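Local coordinates for adhesion protein (Streptococcus pseudopneumoniae 5247, PDB 7LM5) that binds zinc and, as the solute-binding protein of an ATP-binding cassette transporter, probably delivers it for uptake into the cell, at residues V66-S71 and K91-S96; H72-W77 and Y122-W127. The protein carries 1 engineered substitution. One frame throughout, in Å; residues are numbered along the deposited sequence.

Contact 1 of 2, residues V66-S71 and K91-S96; sequences VFVYHS and KVLEAS. With ZN (zinc ion), chain E.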
ATOM      1  N   VAL A  66     -16.194 -13.193   5.129  1.00 39.65           N
ATOM      2  CA  VAL A  66     -15.667 -11.842   5.269  1.00 38.14           C
ATOM      3  C   VAL A  66     -14.834 -11.512   4.040  1.00 37.73           C
ATOM      4  O   VAL A  66     -14.037 -12.335   3.577  1.00 37.19           O
ATOM      5  CB  VAL A  66     -14.822 -11.695   6.555  1.00 36.84           C
ATOM      6  CG1 VAL A  66     -14.140 -10.338   6.594  1.00 35.30           C
ATOM      7  CG2 VAL A  66     -15.684 -11.897   7.794  1.00 37.83           C
ATOM      8  N   PHE A  67     -15.026 -10.308   3.505  1.00 37.86           N
ATOM      9  CA  PHE A  67     -14.183  -9.766   2.449  1.00 37.42           C
ATOM     10  C   PHE A  67     -13.598  -8.444   2.921  1.00 36.63           C
ATOM     11  O   PHE A  67     -14.340  -7.542   3.324  1.00 37.45           O
ATOM     12  CB  PHE A  67     -14.964  -9.569   1.147  1.00 39.38           C
ATOM     13  CG  PHE A  67     -14.193  -8.829   0.092  1.00 39.00           C
ATOM     14  CD1 PHE A  67     -13.105  -9.418  -0.529  1.00 36.98           C
ATOM     15  CD2 PHE A  67     -14.552  -7.541  -0.273  1.00 40.34           C
ATOM     16  CE1 PHE A  67     -12.388  -8.736  -1.498  1.00 36.56           C
ATOM     17  CE2 PHE A  67     -13.841  -6.856  -1.244  1.00 39.96           C
ATOM     18  CZ  PHE A  67     -12.757  -7.454  -1.856  1.00 37.88           C
ATOM     19  N   VAL A  68     -12.274  -8.331   2.872  1.00 35.61           N
ATOM     20  CA  VAL A  68     -11.560  -7.156   3.352  1.00 33.89           C
ATOM     21  C   VAL A  68     -10.845  -6.511   2.175  1.00 32.71           C
ATOM     22  O   VAL A  68     -10.133  -7.191   1.427  1.00 30.79           O
ATOM     23  CB  VAL A  68     -10.558  -7.512   4.467  1.00 30.28           C
ATOM     24  CG1 VAL A  68     -10.042  -6.250   5.143  1.00 29.11           C
ATOM     25  CG2 VAL A  68     -11.197  -8.446   5.483  1.00 30.99           C
ATOM     26  N   TYR A  69     -11.038  -5.205   2.011  1.00 37.95           N
ATOM     27  CA  TYR A  69     -10.326  -4.425   1.011  1.00 35.51           C
ATOM     28  C   TYR A  69      -9.752  -3.180   1.674  1.00 31.62           C
ATOM     29  O   TYR A  69     -10.119  -2.817   2.795  1.00 31.43           O
ATOM     30  CB  TYR A  69     -11.234  -4.052  -0.172  1.00 39.29           C
ATOM     31  CG  TYR A  69     -12.291  -3.017   0.139  1.00 40.59           C
ATOM     32  CD1 TYR A  69     -13.470  -3.369   0.785  1.00 42.84           C
ATOM     33  CD2 TYR A  69     -12.119  -1.688  -0.231  1.00 38.02           C
ATOM     34  CE1 TYR A  69     -14.441  -2.425   1.064  1.00 42.10           C
ATOM     35  CE2 TYR A  69     -13.085  -0.739   0.043  1.00 37.83           C
ATOM     36  CZ  TYR A  69     -14.243  -1.112   0.691  1.00 39.84           C
ATOM     37  OH  TYR A  69     -15.207  -0.169   0.966  1.00 39.47           O
ATOM     38  N   HIS A  70      -8.834  -2.523   0.966  1.00 38.61           N
ATOM     39  CA  HIS A  70      -8.097  -1.400   1.534  1.00 35.01           C
ATOM     40  C   HIS A  70      -8.965  -0.154   1.673  1.00 35.83           C
ATOM     41  O   HIS A  70      -9.258   0.283   2.790  1.00 35.51           O
ATOM     42  CB  HIS A  70      -6.866  -1.090   0.681  1.00 32.01           C
ATOM     43  CG  HIS A  70      -6.058   0.067   1.185  1.00 29.15           C
ATOM     44  ND1 HIS A  70      -5.612   0.150   2.487  1.00 28.33           N
ATOM     45  CD2 HIS A  70      -5.619   1.185   0.562  1.00 27.73           C
ATOM     46  CE1 HIS A  70      -4.930   1.271   2.643  1.00 26.81           C
ATOM     47  NE2 HIS A  70      -4.919   1.917   1.491  1.00 26.11           N
ATOM     48  N   SER A  71      -9.379   0.425   0.549  1.00 39.52           N
ATOM     49  CA  SER A  71     -10.080   1.700   0.578  1.00 39.62           C
ATOM     50  C   SER A  71     -10.890   1.856  -0.700  1.00 42.29           C
ATOM     51  O   SER A  71     -10.583   1.250  -1.730  1.00 43.63           O
ATOM     52  CB  SER A  71      -9.102   2.870   0.738  1.00 36.24           C
ATOM     53  OG  SER A  71      -9.780   4.113   0.695  1.00 36.21           O
ATOM     54  N   LYS A  91     -19.683 -10.180   4.787  1.00 46.93           N
ATOM     55  CA  LYS A  91     -19.547  -8.888   5.448  1.00 46.09           C
ATOM     56  C   LYS A  91     -18.318  -8.197   4.873  1.00 45.30           C
ATOM     57  O   LYS A  91     -17.184  -8.597   5.154  1.00 43.97           O
ATOM     58  CB  LYS A  91     -19.444  -9.053   6.963  1.00 44.71           C
ATOM     59  CG  LYS A  91     -20.735  -9.536   7.602  1.00 45.80           C
ATOM     60  CD  LYS A  91     -20.712  -9.377   9.110  1.00 44.58           C
ATOM     61  CE  LYS A  91     -22.105  -9.547   9.692  1.00 46.25           C
ATOM     62  NZ  LYS A  91     -23.052  -8.535   9.144  1.00 47.80           N
ATOM     63  N   VAL A  92     -18.549  -7.174   4.058  1.00 40.20           N
ATOM     64  CA  VAL A  92     -17.462  -6.436   3.426  1.00 39.50           C
ATOM     65  C   VAL A  92     -16.885  -5.452   4.433  1.00 37.31           C
ATOM     66  O   VAL A  92     -17.621  -4.680   5.060  1.00 36.94           O
ATOM     67  CB  VAL A  92     -17.959  -5.717   2.162  1.00 40.81           C
ATOM     68  CG1 VAL A  92     -16.786  -5.166   1.366  1.00 40.28           C
ATOM     69  CG2 VAL A  92     -18.799  -6.663   1.313  1.00 42.46           C
ATOM     70  N   LEU A  93     -15.563  -5.477   4.593  1.00 39.48           N
ATOM     71  CA  LEU A  93     -14.868  -4.629   5.552  1.00 36.71           C
ATOM     72  C   LEU A  93     -13.849  -3.764   4.824  1.00 35.20           C
ATOM     73  O   LEU A  93     -13.006  -4.279   4.082  1.00 35.46           O
ATOM     74  CB  LEU A  93     -14.168  -5.467   6.626  1.00 35.02           C
ATOM     75  CG  LEU A  93     -14.992  -6.529   7.357  1.00 36.26           C
ATOM     76  CD1 LEU A  93     -14.135  -7.219   8.408  1.00 34.42           C
ATOM     77  CD2 LEU A  93     -16.240  -5.927   7.990  1.00 37.31           C
ATOM     78  N   GLU A  94     -13.929  -2.453   5.039  1.00 49.19           N
ATOM     79  CA  GLU A  94     -12.953  -1.511   4.503  1.00 46.78           C
ATOM     80  C   GLU A  94     -11.838  -1.354   5.533  1.00 43.85           C
ATOM     81  O   GLU A  94     -12.043  -0.759   6.595  1.00 42.99           O
ATOM     82  CB  GLU A  94     -13.615  -0.173   4.187  1.00 46.40           C
ATOM     83  CG  GLU A  94     -12.736   0.803   3.426  1.00 44.07           C
ATOM     84  CD  GLU A  94     -13.466   2.085   3.083  1.00 44.08           C
ATOM     85  OE1 GLU A  94     -14.595   2.274   3.581  1.00 45.50           O
ATOM     86  OE2 GLU A  94     -12.916   2.901   2.314  1.00 42.64           O
ATOM     87  N   ALA A  95     -10.656  -1.890   5.216  1.00 39.33           N
ATOM     88  CA  ALA A  95      -9.579  -1.981   6.196  1.00 37.25           C
ATOM     89  C   ALA A  95      -9.061  -0.620   6.644  1.00 35.13           C
ATOM     90  O   ALA A  95      -8.445  -0.530   7.712  1.00 34.44           O
ATOM     91  CB  ALA A  95      -8.424  -2.809   5.631  1.00 36.15           C
ATOM     92  N   SER A  96      -9.291   0.439   5.867  1.00 38.09           N
ATOM     93  CA  SER A  96      -8.776   1.762   6.192  1.00 36.41           C
ATOM     94  C   SER A  96      -9.883   2.753   6.537  1.00 37.26           C
ATOM     95  O   SER A  96      -9.683   3.965   6.411  1.00 36.24           O
ATOM     96  CB  SER A  96      -7.928   2.298   5.040  1.00 34.58           C
ATOM     97  OG  SER A  96      -8.725   2.538   3.895  1.00 35.15           O
TER
HETATM   98 ZN    ZN E 404     -14.560   4.296   2.255  0.62 49.56          ZN
HETATM   99  O   HOH W   1     -15.885   3.078   1.146  1.00 43.96           O
HETATM  100  O   HOH W   2     -13.308   5.228   3.652  1.00 43.96           O
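Val-66 to Tyr-69 pair in register with Lys-91 to Glu-94 as neighbouring strands of a four-stranded parallel sheet, ordered 38-41, 17-20, 66-69, 91-94. Strand 91-94 is an edge strand of this sheet within the chain; 66-69 lies inside it. The sheet is that of one lobe, consistent with the two-lobed fold of the zinc-binding solute-binding proteins.

Backbone bonds alternate between the strands. Phe-67 N donates to Lys-91 O, and Leu-93 N returns a bond to Phe-67 O at 2.7 Å. Tyr-69 N then meets Leu-93 O. Beyond the regular strands, Ala-95 N donates to Tyr-69 O at 2.6 Å.

Apolar side chains pack on both faces. On one, Val-66 CG1 lies 3.6 Å from Leu-93 CD1, and Val-68 CG1 meets Ala-95 CB. Helices 23-33 and 130-147 cover this face. On the other, one methyl, Val-92 CG1, touches both the edge of the Phe-67 ring and Tyr-69 CE1.

Tyr-69 CG stands between the backbone N and the carbonyl carbon (chi1 71°). Glu-94 CA lies over one face of the Tyr-69 ring, 4.1 Å from its centroid, a CH-pi contact. The ring and the Glu-94 carboxylate are nearly parallel, 16° apart.

The extended Glu-94 chain ends at a zinc ion. Glu-94 OE2 binds the zinc ion at 2.2 Å and Glu-94 OE1 binds it at 2.4 Å, a bidentate grip. Two waters and His-72 complete the site.

Past the strands, His-70 ND1 is hydrogen-bonded to Glu-136 and NE2 to Pro-124 O. The backbone O of His-70 accepts a weak bond from Ser-96 N and a 2.6 Å bond from Ser-96 OG, which comes from 42° above the carbonyl plane.

Contact 2 of 2, residues H72-W77 and Y122-W127; sequences HTLESW and YDPHTW. With ZN (zinc ion), chain E; ZN (zinc ion), chain B.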
ATOM      1  N   HIS A  72     -11.931   2.689  -0.617  1.00 41.39           N
ATOM      2  CA  HIS A  72     -12.705   3.019  -1.807  1.00 43.40           C
ATOM      3  C   HIS A  72     -11.907   3.865  -2.788  1.00 41.54           C
ATOM      4  O   HIS A  72     -12.278   3.945  -3.963  1.00 43.05           O
ATOM      5  CB  HIS A  72     -13.996   3.743  -1.420  1.00 44.43           C
ATOM      6  CG  HIS A  72     -13.776   5.099  -0.824  1.00 42.00           C
ATOM      7  ND1 HIS A  72     -13.612   5.301   0.529  1.00 40.73           N
ATOM      8  CD2 HIS A  72     -13.702   6.324  -1.399  1.00 40.91           C
ATOM      9  CE1 HIS A  72     -13.441   6.590   0.762  1.00 39.18           C
ATOM     10  NE2 HIS A  72     -13.492   7.233  -0.390  1.00 39.22           N
ATOM     11  N   THR A  73     -10.823   4.494  -2.332  1.00 41.60           N
ATOM     12  CA  THR A  73      -9.933   5.247  -3.204  1.00 39.99           C
ATOM     13  C   THR A  73      -8.991   4.351  -3.999  1.00 39.82           C
ATOM     14  O   THR A  73      -8.249   4.859  -4.847  1.00 38.64           O
ATOM     15  CB  THR A  73      -9.115   6.251  -2.387  1.00 37.12           C
ATOM     16  OG1 THR A  73      -8.335   5.553  -1.408  1.00 35.48           O
ATOM     17  CG2 THR A  73     -10.032   7.238  -1.683  1.00 37.77           C
ATOM     18  N   LEU A  74      -8.996   3.043  -3.743  1.00 37.09           N
ATOM     19  CA  LEU A  74      -8.175   2.108  -4.501  1.00 37.19           C
ATOM     20  C   LEU A  74      -9.059   1.083  -5.198  1.00 41.34           C
ATOM     21  O   LEU A  74      -9.288   1.173  -6.409  1.00 42.86           O
ATOM     22  CB  LEU A  74      -7.163   1.413  -3.590  1.00 34.56           C
ATOM     23  CG  LEU A  74      -6.166   0.484  -4.286  1.00 33.97           C
ATOM     24  CD1 LEU A  74      -5.314   1.261  -5.282  1.00 32.72           C
ATOM     25  CD2 LEU A  74      -5.291  -0.225  -3.265  1.00 30.98           C
ATOM     26  N   GLU A  75      -9.562   0.105  -4.443  1.00 46.47           N
ATOM     27  CA  GLU A  75     -10.493  -0.887  -4.980  1.00 50.68           C
ATOM     28  C   GLU A  75     -11.864  -0.229  -5.106  1.00 52.40           C
ATOM     29  O   GLU A  75     -12.759  -0.401  -4.274  1.00 53.68           O
ATOM     30  CB  GLU A  75     -10.543  -2.126  -4.094  1.00 51.86           C
ATOM     31  CG  GLU A  75      -9.195  -2.787  -3.839  1.00 48.48           C
ATOM     32  CD  GLU A  75      -8.506  -2.255  -2.596  1.00 44.24           C
ATOM     33  OE1 GLU A  75      -8.829  -1.128  -2.166  1.00 43.38           O
ATOM     34  OE2 GLU A  75      -7.643  -2.971  -2.044  1.00 41.61           O
ATOM     35  N   SER A  76     -12.024   0.551  -6.178  1.00 49.18           N
ATOM     36  CA  SER A  76     -13.287   1.245  -6.404  1.00 50.16           C
ATOM     37  C   SER A  76     -14.418   0.272  -6.712  1.00 53.31           C
ATOM     38  O   SER A  76     -15.586   0.579  -6.453  1.00 54.27           O
ATOM     39  CB  SER A  76     -13.136   2.256  -7.541  1.00 48.94           C
ATOM     40  OG  SER A  76     -12.157   3.230  -7.227  1.00 45.80           O
ATOM     41  N   TRP A  77     -14.092  -0.901  -7.257  1.00 47.11           N
ATOM     42  CA  TRP A  77     -15.098  -1.912  -7.554  1.00 49.44           C
ATOM     43  C   TRP A  77     -15.726  -2.509  -6.302  1.00 50.51           C
ATOM     44  O   TRP A  77     -16.767  -3.166  -6.408  1.00 52.02           O
ATOM     45  CB  TRP A  77     -14.482  -3.026  -8.401  1.00 49.85           C
ATOM     46  CG  TRP A  77     -13.223  -3.587  -7.816  1.00 48.83           C
ATOM     47  CD1 TRP A  77     -11.948  -3.166  -8.058  1.00 46.87           C
ATOM     48  CD2 TRP A  77     -13.117  -4.672  -6.887  1.00 49.31           C
ATOM     49  NE1 TRP A  77     -11.055  -3.921  -7.340  1.00 45.79           N
ATOM     50  CE2 TRP A  77     -11.746  -4.853  -6.612  1.00 47.31           C
ATOM     51  CE3 TRP A  77     -14.046  -5.509  -6.263  1.00 50.73           C
ATOM     52  CZ2 TRP A  77     -11.284  -5.836  -5.740  1.00 46.67           C
ATOM     53  CZ3 TRP A  77     -13.585  -6.485  -5.396  1.00 50.22           C
ATOM     54  CH2 TRP A  77     -12.216  -6.640  -5.144  1.00 48.17           C
ATOM     55  N   TYR A 122      -7.238  12.043  -3.449  1.00 48.56           N
ATOM     56  CA  TYR A 122      -6.677  11.397  -2.243  1.00 48.35           C
ATOM     57  C   TYR A 122      -5.752  10.227  -2.581  1.00 47.50           C
ATOM     58  O   TYR A 122      -6.074   9.431  -3.434  1.00 47.20           O
ATOM     59  CB  TYR A 122      -7.828  11.118  -1.285  1.00 48.96           C
ATOM     60  CG  TYR A 122      -8.245  12.385  -0.601  1.00 49.68           C
ATOM     61  CD1 TYR A 122      -7.499  12.875   0.442  1.00 49.84           C
ATOM     62  CD2 TYR A 122      -9.321  13.128  -1.031  1.00 50.32           C
ATOM     63  CE1 TYR A 122      -7.819  14.056   1.075  1.00 50.48           C
ATOM     64  CE2 TYR A 122      -9.661  14.311  -0.406  1.00 51.01           C
ATOM     65  CZ  TYR A 122      -8.907  14.777   0.649  1.00 51.04           C
ATOM     66  OH  TYR A 122      -9.190  15.945   1.286  1.00 51.79           O
ATOM     67  N   ASP A 123      -4.627  10.178  -1.882  1.00 33.59           N
ATOM     68  CA  ASP A 123      -3.586   9.145  -2.068  1.00 32.71           C
ATOM     69  C   ASP A 123      -3.919   7.927  -1.210  1.00 32.79           C
ATOM     70  O   ASP A 123      -4.140   8.106  -0.049  1.00 33.43           O
ATOM     71  CB  ASP A 123      -2.241   9.747  -1.685  1.00 32.64           C
ATOM     72  CG  ASP A 123      -1.063   8.862  -1.980  1.00 31.81           C
ATOM     73  OD1 ASP A 123      -1.275   7.752  -2.346  1.00 31.24           O
ATOM     74  OD2 ASP A 123       0.033   9.326  -1.841  1.00 31.92           O
ATOM     75  N   PRO A 124      -3.986   6.699  -1.752  1.00 31.19           N
ATOM     76  CA  PRO A 124      -4.287   5.527  -0.960  1.00 31.50           C
ATOM     77  C   PRO A 124      -3.093   4.733  -0.426  1.00 31.01           C
ATOM     78  O   PRO A 124      -3.302   3.969   0.439  1.00 31.51           O
ATOM     79  CB  PRO A 124      -4.947   4.634  -2.003  1.00 31.67           C
ATOM     80  CG  PRO A 124      -4.154   4.906  -3.213  1.00 31.43           C
ATOM     81  CD  PRO A 124      -3.877   6.382  -3.153  1.00 30.96           C
ATOM     82  N   HIS A 125      -1.876   4.997  -0.901  1.00 30.00           N
ATOM     83  CA  HIS A 125      -0.633   4.259  -0.545  1.00 30.00           C
ATOM     84  C   HIS A 125      -0.156   4.500   0.896  1.00 30.00           C
ATOM     85  O   HIS A 125       0.971   4.883   1.067  1.00 30.00           O
ATOM     86  CB  HIS A 125       0.478   4.614  -1.530  1.00 30.00           C
ATOM     87  CG  HIS A 125       0.203   4.363  -2.972  1.00 30.00           C
ATOM     88  ND1 HIS A 125      -0.203   5.325  -3.825  1.00 30.00           N
ATOM     89  CD2 HIS A 125       0.366   3.284  -3.735  1.00 30.00           C
ATOM     90  CE1 HIS A 125      -0.352   4.844  -5.020  1.00 30.00           C
ATOM     91  NE2 HIS A 125       0.005   3.605  -5.005  1.00 30.00           N
ATOM     92  N   THR A 126      -0.963   4.192   1.897  1.00 34.35           N
ATOM     93  CA  THR A 126      -0.606   4.402   3.311  1.00 35.14           C
ATOM     94  C   THR A 126       0.099   3.168   3.845  1.00 35.25           C
ATOM     95  O   THR A 126       0.841   3.312   4.767  1.00 35.57           O
ATOM     96  CB  THR A 126      -1.865   4.556   4.165  1.00 36.04           C
ATOM     97  OG1 THR A 126      -2.728   3.470   3.864  1.00 36.47           O
ATOM     98  CG2 THR A 126      -2.574   5.870   3.952  1.00 35.98           C
ATOM     99  N   TRP A 127      -0.136   2.010   3.247  1.00 37.98           N
ATOM    100  CA  TRP A 127       0.461   0.811   3.822  1.00 37.81           C
ATOM    101  C   TRP A 127       1.984   0.851   3.831  1.00 37.19           C
ATOM    102  O   TRP A 127       2.605   0.067   4.558  1.00 37.33           O
ATOM    103  CB  TRP A 127      -0.027  -0.429   3.069  1.00 37.13           C
ATOM    104  CG  TRP A 127       0.306  -0.427   1.608  1.00 36.44           C
ATOM    105  CD1 TRP A 127       1.462  -0.863   1.028  1.00 36.29           C
ATOM    106  CD2 TRP A 127      -0.533   0.025   0.539  1.00 36.31           C
ATOM    107  NE1 TRP A 127       1.396  -0.707  -0.335  1.00 36.17           N
ATOM    108  CE2 TRP A 127       0.182  -0.164  -0.661  1.00 36.09           C
ATOM    109  CE3 TRP A 127      -1.818   0.573   0.480  1.00 36.74           C
ATOM    110  CZ2 TRP A 127      -0.345   0.177  -1.905  1.00 36.03           C
ATOM    111  CZ3 TRP A 127      -2.340   0.910  -0.755  1.00 36.61           C
ATOM    112  CH2 TRP A 127      -1.605   0.711  -1.931  1.00 36.15           C
TER
HETATM  113 ZN    ZN E 404     -14.560   4.296   2.255  0.62 49.56          ZN
HETATM  114 ZN    ZN B 401       0.140   2.402  -6.518  0.97 37.63          ZN
HETATM  115  O   HOH W   1     -15.885   3.078   1.146  1.00 43.96           O
HETATM  116  O   HOH W   2     -13.308   5.228   3.652  1.00 43.96           O
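Thr-73 and Pro-124 meet where their two loops come closest. The hydroxyl OG1 of Thr-73 lies 3.6 Å from Pro-124 CB, a van der Waals contact. The polar end of Thr-73 has its hydrogen-bond partner in Ser-71 OG. The methyl CG2 only grazes Tyr-122 CB.

Leu-74 flanks the same proline. Its CB is 4.2 Å from Pro-124 CB. The side chain then runs out with CG anti to the backbone N (chi1 -175°), and the CD2 branch reaches the indole of Trp-127. Leu-74 CD2 is 4.0 Å from Trp-127 CH2 and about equally far from CZ3. The two side chains cross at about a right angle. Between the two segments the contact is packing alone.

Pro-124 sits inside an Asx turn. Asp-123 OD1 accepts from His-125 N, two residues on, which meets it from above the carboxylate plane. The same Asp-123 OD1 accepts from His-125 ND1 at 3.0 Å, through its syn lone pair and close to the imidazole plane. These two bonds fix the rotation of the His-125 ring, and Pro-124 CG lies over one of its faces. His-125 NE2, on the far side of the ring, binds a zinc ion at 1.9 Å. His-189 and Glu-264 are the other protein ligands of this zinc, which probably lies in the cleft between the two lobes, as in this family. Asp-123 thus stands in the second shell of this zinc and probably helps to orient His-125.

Trp-127 has His-125 CA over one face of its indole, and its NE1 is hydrogen-bonded to Pro-262 O. At the start of the other loop, His-72 ND1 binds a different zinc ion at 2.2 Å, which Glu-94 also binds.

In the fold
From the N terminus, strand 66-69 comes first, and segment 66-71 runs directly into 72-77. Contact 1 closes the excursion from 66-71 to 91-96; the 19 residues between them hold no regular helix or strand. Contact 2 closes a longer loop from 72-77 to 122-127, with strand 91-94 inside it. The four segments alternate, so the loops cross rather than nest. Contact 1 ties two strands of the four-stranded sheet that also holds strands 17-20 and 38-41. Contact 2 joins the loop beyond strand 66-69 to the one leading into helix 130-147. His-70 with Pro-124, Phe-67 with Trp-77, and the zinc bound by His-72 and Glu-94 link the contacts directly.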